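Local coordinates for protein MgGH51 (Meripilus giganteus, PDB 6ZPV) that probably hydrolyses terminal alpha-L-arabinofuranosidic linkages to release arabinose, as a fungal glycoside hydrolase of family GH51, at residues T240-N245 with I313-F318; M287-G292 with R344-G349; F225-G230 with L272-F277. All blocks are in the same frame, centred on the assembly; numbering follows the deposited sequence.

Overall arrangement
All three contacts belong to one (beta/alpha)8 barrel, the catalytic fold of GH51 enzymes, and their centres lie about 10 to 12 Å apart. Contact 3 packs helix 271-281 on strand 224-227; the chain then enters strand 284-289, which contact 2 pairs with strand 345-348. Helix 306-320, which follows that strand, meets the glycosylated loop 240-245 in contact 1. Contacts 3 and 2 thus come in series, whereas the segments of contact 1 alternate with those of both others. Neighbouring strands 224-227 and 284-289 join contacts 3 and 2 in one sheet, and Q315 reaches A288 from contact 1. Wall, helical layer and sugar-bearing loop are therefore packed as one body.

Contact 1: T240-N245 with I313-F318. With NAG (2-acetamido-2-deoxy-beta-D-glucopyranose), chain D; NAG (2-acetamido-2-deoxy-beta-D-glucopyranose), chain B.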
loop_
_atom_site.group_PDB
_atom_site.type_symbol
_atom_site.label_atom_id
_atom_site.label_comp_id
_atom_site.label_asym_id
_atom_site.label_seq_id
_atom_site.Cartn_x
_atom_site.Cartn_y
_atom_site.Cartn_z
ATOM N N THR A 240 15.285 11.889 -9.134
ATOM C CA THR A 240 14.121 11.779 -8.258
ATOM C C THR A 240 13.553 10.355 -8.171
ATOM O O THR A 240 12.499 10.177 -7.540
ATOM C CB THR A 240 13.043 12.807 -8.578
ATOM O OG1 THR A 240 12.666 12.685 -9.959
ATOM C CG2 THR A 240 13.487 14.235 -8.247
ATOM N N ARG A 241 14.258 9.376 -8.716
ATOM C CA ARG A 241 13.841 7.976 -8.618
ATOM C C ARG A 241 13.841 7.501 -7.148
ATOM O O ARG A 241 14.517 8.051 -6.286
ATOM C CB ARG A 241 14.816 7.127 -9.432
ATOM C CG ARG A 241 16.194 6.947 -8.787
ATOM C CD ARG A 241 17.186 6.322 -9.767
ATOM N NE ARG A 241 18.465 5.994 -9.168
ATOM C CZ ARG A 241 19.445 6.845 -8.883
ATOM N NH1 ARG A 241 19.308 8.137 -9.183
ATOM N NH2 ARG A 241 20.529 6.419 -8.252
ATOM N N TRP A 242 13.098 6.422 -6.908
ATOM C CA TRP A 242 13.195 5.762 -5.587
ATOM C C TRP A 242 14.591 5.117 -5.498
ATOM O O TRP A 242 15.015 4.459 -6.448
ATOM C CB TRP A 242 12.056 4.762 -5.470
ATOM C CG TRP A 242 11.957 4.061 -4.143
ATOM C CD1 TRP A 242 11.244 4.466 -3.060
ATOM C CD2 TRP A 242 12.591 2.828 -3.756
ATOM N NE1 TRP A 242 11.379 3.594 -2.031
ATOM C CE2 TRP A 242 12.176 2.565 -2.421
ATOM C CE3 TRP A 242 13.381 1.886 -4.408
ATOM C CZ2 TRP A 242 12.583 1.402 -1.753
ATOM C CZ3 TRP A 242 13.767 0.748 -3.730
ATOM C CH2 TRP A 242 13.361 0.495 -2.424
ATOM N N GLN A 243 15.221 5.230 -4.334
ATOM C CA GLN A 243 16.532 4.622 -4.038
ATOM C C GLN A 243 16.466 3.877 -2.734
ATOM O O GLN A 243 16.186 4.505 -1.674
ATOM C CB GLN A 243 17.667 5.679 -3.989
ATOM C CG GLN A 243 17.883 6.413 -5.287
ATOM C CD GLN A 243 19.174 7.232 -5.284
ATOM O OE1 GLN A 243 20.234 6.673 -4.968
ATOM N NE2 GLN A 243 19.114 8.489 -5.664
ATOM N N TRP A 244 16.810 2.607 -2.724
ATOM C CA TRP A 244 16.615 1.792 -1.514
ATOM C C TRP A 244 17.409 2.313 -0.317
ATOM O O TRP A 244 16.896 2.309 0.826
ATOM C CB TRP A 244 17.065 0.314 -1.795
ATOM C CG TRP A 244 18.531 0.059 -1.800
ATOM C CD1 TRP A 244 19.404 0.251 -2.835
ATOM C CD2 TRP A 244 19.325 -0.347 -0.667
ATOM N NE1 TRP A 244 20.700 0.032 -2.410
ATOM C CE2 TRP A 244 20.672 -0.323 -1.094
ATOM C CE3 TRP A 244 19.043 -0.625 0.683
ATOM C CZ2 TRP A 244 21.721 -0.605 -0.202
ATOM C CZ3 TRP A 244 20.084 -0.872 1.533
ATOM C CH2 TRP A 244 21.425 -0.867 1.108
ATOM N N ASN A 245 18.636 2.730 -0.551
ATOM C CA ASN A 245 19.564 3.023 0.537
ATOM C C ASN A 245 19.193 4.314 1.261
ATOM O O ASN A 245 19.516 4.473 2.427
ATOM C CB ASN A 245 21.026 3.058 0.027
ATOM C CG ASN A 245 21.166 3.888 -1.242
ATOM O OD1 ASN A 245 20.530 3.592 -2.280
ATOM N ND2 ASN A 245 22.000 4.944 -1.154
ATOM N N ILE A 313 21.537 -4.583 -7.484
ATOM C CA ILE A 313 22.175 -5.703 -6.771
ATOM C C ILE A 313 22.263 -5.428 -5.272
ATOM O O ILE A 313 21.946 -6.307 -4.448
ATOM C CB ILE A 313 23.539 -6.006 -7.406
ATOM C CG1 ILE A 313 23.376 -6.584 -8.806
ATOM C CG2 ILE A 313 24.347 -6.942 -6.527
ATOM C CD1 ILE A 313 24.638 -6.660 -9.609
ATOM N N ASP A 314 22.683 -4.212 -4.914
ATOM C CA ASP A 314 22.771 -3.821 -3.503
ATOM C C ASP A 314 21.412 -3.952 -2.821
ATOM O O ASP A 314 21.324 -4.482 -1.704
ATOM C CB ASP A 314 23.272 -2.381 -3.392
ATOM C CG ASP A 314 24.682 -2.098 -3.853
ATOM O OD1 ASP A 314 25.474 -3.048 -4.008
ATOM O OD2 ASP A 314 24.948 -0.888 -4.096
ATOM N N GLN A 315 20.355 -3.471 -3.480
ATOM C CA GLN A 315 18.992 -3.565 -2.932
ATOM C C GLN A 315 18.597 -5.011 -2.618
ATOM O O GLN A 315 18.063 -5.306 -1.563
ATOM C CB GLN A 315 18.043 -2.929 -3.969
ATOM C CG GLN A 315 16.581 -2.918 -3.540
ATOM C CD GLN A 315 15.695 -2.303 -4.600
ATOM O OE1 GLN A 315 16.136 -1.438 -5.368
ATOM N NE2 GLN A 315 14.405 -2.736 -4.642
ATOM N N ILE A 316 18.872 -5.886 -3.573
ATOM C CA ILE A 316 18.548 -7.308 -3.388
ATOM C C ILE A 316 19.419 -7.926 -2.286
ATOM O O ILE A 316 18.911 -8.680 -1.427
ATOM C CB ILE A 316 18.626 -8.064 -4.715
ATOM C CG1 ILE A 316 17.569 -7.553 -5.696
ATOM C CG2 ILE A 316 18.513 -9.573 -4.473
ATOM C CD1 ILE A 316 17.770 -7.967 -7.139
ATOM N N ASN A 317 20.703 -7.576 -2.248
ATOM C CA ASN A 317 21.564 -8.091 -1.163
ATOM C C ASN A 317 21.072 -7.636 0.200
ATOM O O ASN A 317 21.181 -8.383 1.171
ATOM C CB ASN A 317 23.031 -7.685 -1.386
ATOM C CG ASN A 317 23.757 -8.609 -2.350
ATOM O OD1 ASN A 317 23.351 -9.771 -2.463
ATOM N ND2 ASN A 317 24.809 -8.059 -2.977
ATOM N N PHE A 318 20.543 -6.431 0.335
ATOM C CA PHE A 318 19.969 -6.002 1.607
ATOM C C PHE A 318 18.903 -7.025 2.030
ATOM O O PHE A 318 18.790 -7.347 3.235
ATOM C CB PHE A 318 19.375 -4.595 1.525
ATOM C CG PHE A 318 18.827 -4.129 2.851
ATOM C CD1 PHE A 318 19.666 -3.608 3.813
ATOM C CD2 PHE A 318 17.471 -4.265 3.171
ATOM C CE1 PHE A 318 19.204 -3.171 5.029
ATOM C CE2 PHE A 318 16.993 -3.808 4.399
ATOM C CZ PHE A 318 17.867 -3.270 5.323
HETATM C C1 NAG D . 22.245 5.704 -2.356
HETATM C C2 NAG D . 22.801 7.071 -2.003
HETATM C C3 NAG D . 23.263 7.768 -3.289
HETATM C C4 NAG D . 24.252 6.887 -4.057
HETATM C C5 NAG D . 23.603 5.513 -4.321
HETATM C C6 NAG D . 24.585 4.521 -5.016
HETATM C C7 NAG D . 22.073 8.306 -0.027
HETATM C C8 NAG D . 21.029 9.163 0.595
HETATM N N2 NAG D . 21.849 7.910 -1.288
HETATM O O3 NAG D . 23.887 9.050 -2.980
HETATM O O4 NAG D . 24.501 7.520 -5.324
HETATM O O5 NAG D . 23.278 4.942 -3.064
HETATM O O6 NAG D . 23.941 3.245 -5.333
HETATM O O7 NAG D . 23.085 8.064 0.533
HETATM C C1 NAG B . 25.903 7.611 -5.667
HETATM C C2 NAG B . 26.003 7.911 -7.141
HETATM C C3 NAG B . 27.512 8.127 -7.496
HETATM C C4 NAG B . 28.163 9.070 -6.513
HETATM C C5 NAG B . 27.890 8.788 -5.059
HETATM C C6 NAG B . 28.413 9.844 -4.056
HETATM C C7 NAG B . 24.273 6.625 -8.374
HETATM C C8 NAG B . 23.908 5.358 -9.045
HETATM N N2 NAG B . 25.524 6.771 -7.896
HETATM O O3 NAG B . 27.607 8.505 -8.828
HETATM O O4 NAG B . 29.608 9.016 -6.707
HETATM O O5 NAG B . 26.462 8.669 -4.911
HETATM O O6 NAG B . 27.627 11.072 -4.371
HETATM O O7 NAG B . 23.342 7.404 -8.192
HETATM O O HOH W 1 17.502 1.157 -5.099
HETATM O O HOH W 2 23.249 1.159 -3.419
#
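W244 lays one face of its indole on the D314-Q315 turn of helix 306-320, and this is the tightly packed half of the contact. The CB of Q315 stands over the five-membered ring, 4.0 Å from its centroid, in a CH-pi contact. Farther along, CZ3 of W244 comes within 3.6 Å of CD1 of F318, the two rings meeting obliquely with planes at 37°. The indole reaches the helix because its CG sits between the backbone N and the carbonyl carbon (chi1 77°), and CB of N245 covers its opposite face. W242 adds a second touch: its CZ3 corner approaches OE1 of Q315 at 3.6 Å, the amide lying at the edge of the indole. The extended chain of Q315 sends NE2 past this corner to the carbonyl of A288 in the barrel wall.

Polar atoms are matched more loosely, through water. One molecule accepts from W244 N and donates to Q315 OE1, at 2.9 Å from the OE1 atom. A second accepts from W244 NE1 at 3.0 Å, donates to D314 OD2, and also bonds O6 of the first N-acetylglucosamine. That sugar is attached through C1 to N245 ND2, a classic N-glycan linkage. The following N-acetylglucosamine is held by R241, whose NH2 bonds its O7 at 3.0 Å and is bonded as well to Q311 of helix 306-320, one turn before D314 and Q315. Q311 also reaches OE1 of Q243 and OD1 of N245 with its NE2.

The chemistry is consistent with a division of labour: apolar indole contacts fix the loop on the helix, while a water and the guanidinium of R241 tie in the first two sugars, probably giving them a defined footing on the protein.

Contact 2: M287-G292 with R344-G349; sequences MAVWAG and RFVEVG. With SO4 (sulfate ion), chain R.
M287 and V346 stand side by side in two adjacent parallel strands of the (beta/alpha)8 barrel, with A288 beside E347 and V289 beside V348 after them. Strands 284-289 and 345-348 are joined in the chain through helices 306-320 and 327-334. The strand directions differ by 34°, a marked twist between neighbours. Bonding is typical of a parallel pair: M287 and V289 each give and accept on the same side, M287 N going to F345 O and E347 N returning to M287 O. V289 N reaches E347 O at 2.9 Å in a straight bond, with N lying nearly along the C=O axis.

V346 serves to trace one side chain outward. Its CB stands 3.6 Å from the carbonyl O of M287. From there CG1, turned away from the backbone N (chi1 166°), touches the same oxygen at 3.5 Å and also meets both CG1 and CG2 of V289 at 4.0 Å. The other branch, CG2, passes the M287 oxygen more distantly. M287, V289, V346 and V348 share one face of the sheet; there M287 and V289 meet Q315 of helix 306-320, while V346 and V348 lie against F379 of strand 378-381.

A288 and E347 point to the opposite face, the barrel interior. There the extended E347 carries its OE1 to a salt bridge with R226, while OE2 lies close to D398, so the arginine would probably offset a local excess of negative charge.

Just beyond strand 284-289, A291 CB packs against V348 CG1 at 3.9 Å and G349 N at 3.6 Å. G349 has backbone angles at which a CB would strike the preceding carbonyl, and its N closes the pairing with a bond to V289 O, bent to 144° at the hydrogen.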
loop_
_atom_site.group_PDB
_atom_site.type_symbol
_atom_site.label_atom_id
_atom_site.label_comp_id
_atom_site.label_asym_id
_atom_site.label_seq_id
_atom_site.Cartn_x
_atom_site.Cartn_y
_atom_site.Cartn_z
ATOM N N MET A 287 9.277 -7.533 -5.495
ATOM C CA MET A 287 10.008 -6.285 -5.304
ATOM C C MET A 287 10.475 -5.721 -6.638
ATOM O O MET A 287 11.143 -6.409 -7.410
ATOM C CB MET A 287 11.199 -6.512 -4.393
ATOM C CG MET A 287 11.950 -5.231 -4.083
ATOM S SD MET A 287 13.310 -5.394 -2.915
ATOM C CE MET A 287 14.474 -6.280 -3.933
ATOM N N ALA A 288 10.142 -4.468 -6.896
ATOM C CA ALA A 288 10.596 -3.780 -8.101
ATOM C C ALA A 288 11.975 -3.130 -7.855
ATOM O O ALA A 288 12.307 -2.695 -6.753
ATOM C CB ALA A 288 9.609 -2.742 -8.559
ATOM N N VAL A 289 12.740 -3.113 -8.962
ATOM C CA VAL A 289 13.987 -2.346 -9.051
ATOM C C VAL A 289 13.847 -1.315 -10.160
ATOM O O VAL A 289 13.280 -1.570 -11.218
ATOM C CB VAL A 289 15.231 -3.226 -9.259
ATOM C CG1 VAL A 289 15.459 -4.103 -8.057
ATOM C CG2 VAL A 289 15.196 -4.068 -10.535
ATOM N N TRP A 290 14.425 -0.139 -9.914
ATOM C CA TRP A 290 14.501 0.916 -10.926
ATOM C C TRP A 290 15.366 0.438 -12.082
ATOM O O TRP A 290 16.409 -0.219 -11.865
ATOM C CB TRP A 290 15.064 2.181 -10.257
ATOM C CG TRP A 290 14.891 3.393 -11.140
ATOM C CD1 TRP A 290 13.753 4.154 -11.219
ATOM C CD2 TRP A 290 15.830 4.005 -12.025
ATOM N NE1 TRP A 290 13.902 5.168 -12.114
ATOM C CE2 TRP A 290 15.183 5.106 -12.621
ATOM C CE3 TRP A 290 17.189 3.796 -12.311
ATOM C CZ2 TRP A 290 15.825 5.986 -13.503
ATOM C CZ3 TRP A 290 17.850 4.641 -13.173
ATOM C CH2 TRP A 290 17.172 5.747 -13.761
ATOM N N ALA A 291 14.956 0.765 -13.312
ATOM C CA ALA A 291 15.532 0.097 -14.504
ATOM C C ALA A 291 16.010 1.081 -15.561
ATOM O O ALA A 291 16.127 0.690 -16.718
ATOM C CB ALA A 291 14.555 -0.908 -15.064
ATOM N N GLY A 292 16.362 2.288 -15.189
ATOM C CA GLY A 292 16.965 3.233 -16.152
ATOM C C GLY A 292 16.005 4.122 -16.891
ATOM O O GLY A 292 16.397 4.762 -17.870
ATOM N N ARG A 344 11.495 -14.185 -3.946
ATOM C CA ARG A 344 11.460 -15.088 -5.087
ATOM C C ARG A 344 11.271 -14.354 -6.403
ATOM O O ARG A 344 11.496 -14.980 -7.458
ATOM C CB ARG A 344 10.350 -16.144 -4.930
ATOM C CG ARG A 344 10.509 -17.007 -3.689
ATOM C CD ARG A 344 9.691 -18.258 -3.763
ATOM N NE ARG A 344 8.280 -18.028 -3.796
ATOM C CZ ARG A 344 7.318 -18.862 -4.223
ATOM N NH1 ARG A 344 6.049 -18.533 -4.123
ATOM N NH2 ARG A 344 7.625 -20.017 -4.761
ATOM N N PHE A 345 10.784 -13.115 -6.372
ATOM C CA PHE A 345 10.308 -12.398 -7.574
ATOM C C PHE A 345 10.832 -10.943 -7.517
ATOM O O PHE A 345 10.602 -10.266 -6.524
ATOM C CB PHE A 345 8.778 -12.349 -7.573
ATOM C CG PHE A 345 8.080 -13.682 -7.560
ATOM C CD1 PHE A 345 8.111 -14.510 -8.658
ATOM C CD2 PHE A 345 7.496 -14.126 -6.406
ATOM C CE1 PHE A 345 7.477 -15.741 -8.614
ATOM C CE2 PHE A 345 6.925 -15.398 -6.358
ATOM C CZ PHE A 345 6.895 -16.190 -7.462
ATOM N N VAL A 346 11.422 -10.508 -8.621
ATOM C CA VAL A 346 11.871 -9.131 -8.787
ATOM C C VAL A 346 11.323 -8.601 -10.105
ATOM O O VAL A 346 11.451 -9.296 -11.152
ATOM C CB VAL A 346 13.405 -8.963 -8.697
ATOM C CG1 VAL A 346 13.857 -7.614 -9.212
ATOM C CG2 VAL A 346 13.865 -9.244 -7.279
ATOM N N GLU A 347 10.722 -7.412 -10.052
ATOM C CA GLU A 347 10.167 -6.784 -11.257
ATOM C C GLU A 347 11.138 -5.717 -11.763
ATOM O O GLU A 347 11.639 -4.891 -10.980
ATOM C CB GLU A 347 8.773 -6.202 -10.932
ATOM C CG GLU A 347 8.051 -5.646 -12.145
ATOM C CD GLU A 347 6.559 -5.506 -11.973
ATOM O OE1 GLU A 347 6.047 -5.834 -10.894
ATOM O OE2 GLU A 347 5.900 -5.047 -12.988
ATOM N N VAL A 348 11.410 -5.736 -13.076
ATOM C CA VAL A 348 12.462 -4.877 -13.649
ATOM C C VAL A 348 11.770 -3.630 -14.210
ATOM O O VAL A 348 11.248 -3.640 -15.355
ATOM C CB VAL A 348 13.278 -5.665 -14.674
ATOM C CG1 VAL A 348 14.346 -4.779 -15.316
ATOM C CG2 VAL A 348 13.890 -6.889 -14.016
ATOM N N GLY A 349 11.754 -2.552 -13.428
ATOM C CA GLY A 349 11.103 -1.316 -13.855
ATOM C C GLY A 349 9.610 -1.295 -13.524
ATOM O O GLY A 349 9.124 -2.119 -12.734
HETATM S S SO4 R . 3.918 -21.519 -5.469
HETATM O O1 SO4 R . 3.649 -20.131 -5.041
HETATM O O2 SO4 R . 5.110 -22.097 -4.927
HETATM O O3 SO4 R . 4.060 -21.486 -6.975
HETATM O O4 SO4 R . 2.696 -22.258 -5.192
#

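Contact 3: F225-G230 with L272-F277; sequences FRFPGG and LEYLQF
F227 drives one corner of its ring into the face of Y274: CD2 lies over the centre of the tyrosine ring, 3.6 Å from its CG. The pair is oblique, with centroids 4.6 Å apart. F227 achieves it by turning its ring back over its own main chain (chi1 81°), which swings it across the tyrosine so that CE2 comes close to CG and CD2 as well. F225, two residues earlier and on the same side of the strand, meets Y274 and, one turn on, F277. Its side chain crosses that of Y274 at about a right angle, CE1 resting 3.8 Å from Y274 CD1. With F277 the geometry changes to an offset edge-to-face pair, planes at 83°, the edge of F277 directed at the face of F225. Here the nearest atoms are the two CE2 carbons, 4.0 Å apart. Y274 therefore touches both phenylalanines of the strand, and its OH ends beside CB of P228, at 4.2 Å, just past the cis peptide that turns the chain out of the strand. With an alanine in place of Y274, the corner of F227 would probably lose the surface it rests on and F225 would be left with less to hold its ring in place, opening a gap between strand and helix.

The two elements run antiparallel, at 171°; with strand 284-289 they exemplify the beta-alpha-beta unit from which such barrels are built. F278 of the same helix adds a further ring against both F225 and F227. The strand itself is flanked by strand 20-21 and strand 284-289, F227 packing on P285 and M287, while L275 touches V319 of helix 306-320.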
loop_
_atom_site.group_PDB
_atom_site.type_symbol
_atom_site.label_atom_id
_atom_site.label_comp_id
_atom_site.label_asym_id
_atom_site.label_seq_id
_atom_site.Cartn_x
_atom_site.Cartn_y
_atom_site.Cartn_z
ATOM N N PHE A 225 3.029 -9.040 -1.797
ATOM C CA PHE A 225 2.975 -7.568 -1.731
ATOM C C PHE A 225 3.942 -7.019 -2.782
ATOM O O PHE A 225 5.177 -7.159 -2.642
ATOM C CB PHE A 225 3.341 -7.113 -0.311
ATOM C CG PHE A 225 3.063 -5.681 0.038
ATOM C CD1 PHE A 225 3.942 -4.656 -0.294
ATOM C CD2 PHE A 225 1.969 -5.323 0.776
ATOM C CE1 PHE A 225 3.757 -3.363 0.174
ATOM C CE2 PHE A 225 1.776 -4.045 1.255
ATOM C CZ PHE A 225 2.692 -3.048 0.954
ATOM N N ARG A 226 3.415 -6.428 -3.839
ATOM C CA ARG A 226 4.208 -5.798 -4.928
ATOM C C ARG A 226 4.545 -4.372 -4.497
ATOM O O ARG A 226 3.641 -3.610 -4.062
ATOM C CB ARG A 226 3.405 -5.796 -6.234
ATOM C CG ARG A 226 4.160 -5.246 -7.407
ATOM C CD ARG A 226 3.238 -4.800 -8.537
ATOM N NE ARG A 226 3.960 -4.220 -9.669
ATOM C CZ ARG A 226 3.482 -3.246 -10.449
ATOM N NH1 ARG A 226 2.213 -2.835 -10.312
ATOM N NH2 ARG A 226 4.285 -2.675 -11.332
ATOM N N PHE A 227 5.811 -3.958 -4.570
ATOM C CA PHE A 227 6.230 -2.648 -4.041
ATOM C C PHE A 227 7.600 -2.342 -4.589
ATOM O O PHE A 227 8.316 -3.279 -5.013
ATOM C CB PHE A 227 6.256 -2.683 -2.509
ATOM C CG PHE A 227 7.500 -3.302 -1.914
ATOM C CD1 PHE A 227 7.762 -4.634 -2.067
ATOM C CD2 PHE A 227 8.454 -2.481 -1.327
ATOM C CE1 PHE A 227 8.957 -5.164 -1.634
ATOM C CE2 PHE A 227 9.636 -3.017 -0.888
ATOM C CZ PHE A 227 9.910 -4.358 -1.060
ATOM N N PRO A 228 8.108 -1.093 -4.537
ATOM C CA PRO A 228 7.437 0.122 -4.051
ATOM C C PRO A 228 6.681 0.879 -5.133
ATOM O O PRO A 228 6.185 1.996 -4.882
ATOM C CB PRO A 228 8.591 0.946 -3.505
ATOM C CG PRO A 228 9.710 0.628 -4.472
ATOM C CD PRO A 228 9.546 -0.855 -4.724
ATOM N N GLY A 229 6.530 0.297 -6.316
ATOM C CA GLY A 229 5.683 0.859 -7.348
ATOM C C GLY A 229 5.813 0.052 -8.609
ATOM O O GLY A 229 6.630 -0.873 -8.683
ATOM N N GLY A 230 4.970 0.345 -9.630
ATOM C CA GLY A 230 4.126 1.512 -9.696
ATOM C C GLY A 230 4.939 2.750 -10.123
ATOM O O GLY A 230 6.159 2.796 -10.014
ATOM N N LEU A 272 13.326 -1.768 5.068
ATOM C CA LEU A 272 13.224 -2.713 6.185
ATOM C C LEU A 272 11.814 -2.716 6.765
ATOM O O LEU A 272 11.371 -3.783 7.251
ATOM C CB LEU A 272 14.266 -2.428 7.253
ATOM C CG LEU A 272 14.441 -3.487 8.310
ATOM C CD1 LEU A 272 14.840 -4.848 7.740
ATOM C CD2 LEU A 272 15.483 -3.057 9.327
ATOM N N GLU A 273 11.123 -1.589 6.815
ATOM C CA GLU A 273 9.741 -1.569 7.330
ATOM C C GLU A 273 8.826 -2.411 6.446
ATOM O O GLU A 273 7.972 -3.165 6.950
ATOM C CB GLU A 273 9.231 -0.156 7.490
ATOM C CG GLU A 273 9.960 0.687 8.552
ATOM C CD GLU A 273 11.303 1.258 8.177
ATOM O OE1 GLU A 273 11.526 1.397 6.941
ATOM O OE2 GLU A 273 12.090 1.605 9.063
ATOM N N TYR A 274 8.998 -2.317 5.125
ATOM C CA TYR A 274 8.246 -3.195 4.206
ATOM C C TYR A 274 8.521 -4.671 4.542
ATOM O O TYR A 274 7.583 -5.453 4.702
ATOM C CB TYR A 274 8.616 -2.873 2.737
ATOM C CG TYR A 274 8.044 -1.639 2.119
ATOM C CD1 TYR A 274 6.685 -1.563 1.842
ATOM C CD2 TYR A 274 8.841 -0.578 1.700
ATOM C CE1 TYR A 274 6.128 -0.490 1.151
ATOM C CE2 TYR A 274 8.297 0.512 1.046
ATOM C CZ TYR A 274 6.940 0.563 0.773
ATOM O OH TYR A 274 6.360 1.587 0.053
ATOM N N LEU A 275 9.798 -5.028 4.574
ATOM C CA LEU A 275 10.148 -6.432 4.767
ATOM C C LEU A 275 9.650 -6.987 6.104
ATOM O O LEU A 275 9.147 -8.130 6.137
ATOM C CB LEU A 275 11.670 -6.616 4.644
ATOM C CG LEU A 275 12.259 -6.278 3.277
ATOM C CD1 LEU A 275 13.767 -6.204 3.333
ATOM C CD2 LEU A 275 11.807 -7.291 2.237
ATOM N N GLN A 276 9.714 -6.182 7.153
ATOM C CA GLN A 276 9.216 -6.620 8.468
ATOM C C GLN A 276 7.699 -6.856 8.377
ATOM O O GLN A 276 7.189 -7.808 8.993
ATOM C CB GLN A 276 9.570 -5.604 9.558
ATOM C CG GLN A 276 9.249 -6.106 10.942
ATOM C CD GLN A 276 9.991 -7.394 11.282
ATOM O OE1 GLN A 276 11.237 -7.364 11.370
ATOM N NE2 GLN A 276 9.274 -8.484 11.556
ATOM N N PHE A 277 6.976 -6.002 7.669
ATOM C CA PHE A 277 5.522 -6.203 7.516
ATOM C C PHE A 277 5.227 -7.513 6.794
ATOM O O PHE A 277 4.291 -8.242 7.166
ATOM C CB PHE A 277 4.938 -5.030 6.726
ATOM C CG PHE A 277 3.451 -5.104 6.518
ATOM C CD1 PHE A 277 2.593 -5.246 7.604
ATOM C CD2 PHE A 277 2.903 -4.939 5.264
ATOM C CE1 PHE A 277 1.223 -5.303 7.427
ATOM C CE2 PHE A 277 1.528 -4.955 5.101
ATOM C CZ PHE A 277 0.705 -5.083 6.165
#